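Local coordinates for cellulose-binding protein (Saccharophagus degradans, PDB 2YHG), which probably acts in carbohydrate metabolism as a polysaccharide-binding protein, this piece carrying a nucleoside hydrolase-related domain of unproven activity and a C-terminal domain, at residues A[84-87]-A[88-92]. Numbering follows the deposited sequence.
Sequences NAYS and QAYPN
Within helix 77-93 of the nucleoside hydrolase-like domain, Y90 N bonds to Y86 O (2.8 Å) and A89 N to A85 O (3.1 Å), i to i+4 bonds with weak i to i+3 bonds from A89 N and Q88 N beside them. The helix is kinked at P91 and N92, whose N atoms make no bond to the preceding turn; proline has no N-H to give. P91 CD lies 3.4 Å from S87 O instead. Y86 and Y90 stand one turn apart. With CG anti to the backbone N (chi1 179°), the Y86 ring leans along the helix towards Y90, and its OH comes to the edge of the Y90 ring, 3.7 Å from CD1. The ring planes meet obliquely at 45°, Y90 CB lying over a face of the Y86 ring. The hydroxyl of Y86 is hydrogen-bonded to P101 O, and P103 of helix 103-108 touches Y90. N84 O receives two weak bonds, from Q88 N (3.3 Å) and Q88 NE2 (3.4 Å). A85 and A89 touch L230 of helix 228-232, and A85 also A229. The chemistry is thus divided: the tyrosine pair meets the chain around 100-106, the alanines meet helix 228-232, and N84 O is held weakly, though the S87 hydroxyl can add a bond in one of its two conformers.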
ATOM      1  N   ASN A  84      13.700  17.381  -3.328  1.00 10.91           N
ATOM      2  CA  ASN A  84      14.854  17.914  -4.062  1.00 12.06           C
ATOM      3  C   ASN A  84      15.726  16.767  -4.542  1.00 12.05           C
ATOM      4  O   ASN A  84      16.191  16.758  -5.683  1.00 13.75           O
ATOM      5  CB  ASN A  84      15.632  18.872  -3.164  1.00 13.76           C
ATOM      6  CG  ASN A  84      16.793  19.492  -3.847  1.00 17.82           C
ATOM      7  OD1 ASN A  84      16.653  20.134  -4.887  0.50 18.25           O
ATOM      8  ND2 ASN A  84      17.973  19.250  -3.310  0.50 18.48           N
ATOM      9  N   ALA A  85      15.943  15.762  -3.699  1.00 10.97           N
ATOM     10  CA  ALA A  85      16.665  14.555  -4.106  1.00 10.52           C
ATOM     11  C   ALA A  85      15.930  13.819  -5.218  1.00 11.30           C
ATOM     12  O   ALA A  85      16.546  13.355  -6.190  1.00 12.09           O
ATOM     13  CB  ALA A  85      16.902  13.626  -2.917  1.00 11.59           C
ATOM     14  N   TYR A  86      14.607  13.716  -5.107  1.00 10.93           N
ATOM     15  CA  TYR A  86      13.832  13.082  -6.167  1.00 10.28           C
ATOM     16  C   TYR A  86      14.044  13.787  -7.505  1.00 11.61           C
ATOM     17  O   TYR A  86      14.201  13.118  -8.534  1.00 12.17           O
ATOM     18  CB  TYR A  86      12.351  13.042  -5.821  1.00 11.21           C
ATOM     19  CG  TYR A  86      11.498  12.425  -6.905  1.00 10.87           C
ATOM     20  CD1 TYR A  86      11.357  11.058  -7.006  1.00 10.36           C
ATOM     21  CD2 TYR A  86      10.809  13.223  -7.813  1.00 12.19           C
ATOM     22  CE1 TYR A  86      10.531  10.488  -7.979  1.00 11.04           C
ATOM     23  CE2 TYR A  86      10.008  12.663  -8.819  1.00 12.40           C
ATOM     24  CZ  TYR A  86       9.857  11.295  -8.867  1.00 11.28           C
ATOM     25  OH  TYR A  86       9.013  10.717  -9.772  1.00 12.37           O
ATOM     26  N   SER A  87      14.082  15.105  -7.482  1.00 11.97           N
ATOM     27  CA  SER A  87      14.267  15.830  -8.722  0.50 12.81           C
ATOM     28  C   SER A  87      15.617  15.496  -9.369  1.00 13.93           C
ATOM     29  O   SER A  87      15.749  15.493 -10.602  1.00 13.96           O
ATOM     30  CB  SER A  87      14.097  17.331  -8.518  0.50 11.97           C
ATOM     31  OG  SER A  87      15.238  17.912  -7.906  0.50 13.52           O
ATOM     32  N   GLN A  88      16.625  15.186  -8.569  1.00 12.80           N
ATOM     33  CA  GLN A  88      17.914  14.773  -9.112  1.00 12.44           C
ATOM     34  C   GLN A  88      17.899  13.351  -9.673  1.00 13.70           C
ATOM     35  O   GLN A  88      18.605  13.069 -10.633  1.00 14.56           O
ATOM     36  CB  GLN A  88      18.996  14.900  -8.040  1.00 14.01           C
ATOM     37  CG  GLN A  88      19.191  16.318  -7.544  1.00 16.24           C
ATOM     38  CD  GLN A  88      20.080  16.390  -6.317  1.00 20.92           C
ATOM     39  OE1 GLN A  88      21.186  15.841  -6.315  1.00 23.06           O
ATOM     40  NE2 GLN A  88      19.522  16.859  -5.215  1.00 27.27           N
ATOM     41  N   ALA A  89      17.072  12.480  -9.092  1.00 12.30           N
ATOM     42  CA  ALA A  89      16.959  11.077  -9.512  1.00 12.08           C
ATOM     43  C   ALA A  89      15.996  10.894 -10.694  1.00 11.83           C
ATOM     44  O   ALA A  89      16.075   9.917 -11.434  1.00 12.71           O
ATOM     45  CB  ALA A  89      16.500  10.209  -8.345  1.00 12.32           C
ATOM     46  N   TYR A  90      15.049  11.799 -10.823  1.00 11.87           N
ATOM     47  CA  TYR A  90      13.944  11.665 -11.769  1.00 12.81           C
ATOM     48  C   TYR A  90      14.376  11.448 -13.231  1.00 12.91           C
ATOM     49  O   TYR A  90      13.792  10.611 -13.903  1.00 13.01           O
ATOM     50  CB  TYR A  90      13.024  12.869 -11.655  1.00 13.39           C
ATOM     51  CG  TYR A  90      11.954  12.941 -12.717  1.00 13.23           C
ATOM     52  CD1 TYR A  90      10.816  12.148 -12.665  1.00 13.62           C
ATOM     53  CD2 TYR A  90      12.106  13.777 -13.807  1.00 15.16           C
ATOM     54  CE1 TYR A  90       9.855  12.203 -13.687  1.00 15.40           C
ATOM     55  CE2 TYR A  90      11.183  13.808 -14.827  1.00 17.91           C
ATOM     56  CZ  TYR A  90      10.075  13.012 -14.781  1.00 16.40           C
ATOM     57  OH  TYR A  90       9.149  13.072 -15.798  1.00 19.88           O
ATOM     58  N   PRO A  91      15.452  12.109 -13.693  1.00 14.64           N
ATOM     59  CA  PRO A  91      15.866  11.848 -15.081  1.00 14.87           C
ATOM     60  C   PRO A  91      16.224  10.392 -15.303  1.00 14.80           C
ATOM     61  O   PRO A  91      15.963   9.831 -16.359  1.00 19.63           O
ATOM     62  CB  PRO A  91      17.059  12.805 -15.283  1.00 15.90           C
ATOM     63  CG  PRO A  91      16.688  13.988 -14.371  1.00 18.58           C
ATOM     64  CD  PRO A  91      16.105  13.310 -13.144  1.00 15.33           C
ATOM     65  N   ASN A  92      16.893   9.779 -14.342  1.00 13.81           N
ATOM     66  CA  ASN A  92      17.194   8.364 -14.437  1.00 12.14           C
ATOM     67  C   ASN A  92      15.957   7.495 -14.230  1.00 12.20           C
ATOM     68  O   ASN A  92      15.712   6.590 -14.976  1.00 13.03           O
ATOM     69  CB  ASN A  92      18.265   7.950 -13.444  1.00 12.40           C
ATOM     70  CG  ASN A  92      19.634   8.520 -13.770  1.00 15.13           C
ATOM     71  OD1 ASN A  92      19.920   8.868 -14.927  1.00 15.89           O
ATOM     72  ND2 ASN A  92      20.500   8.570 -12.772  1.00 18.68           N
TER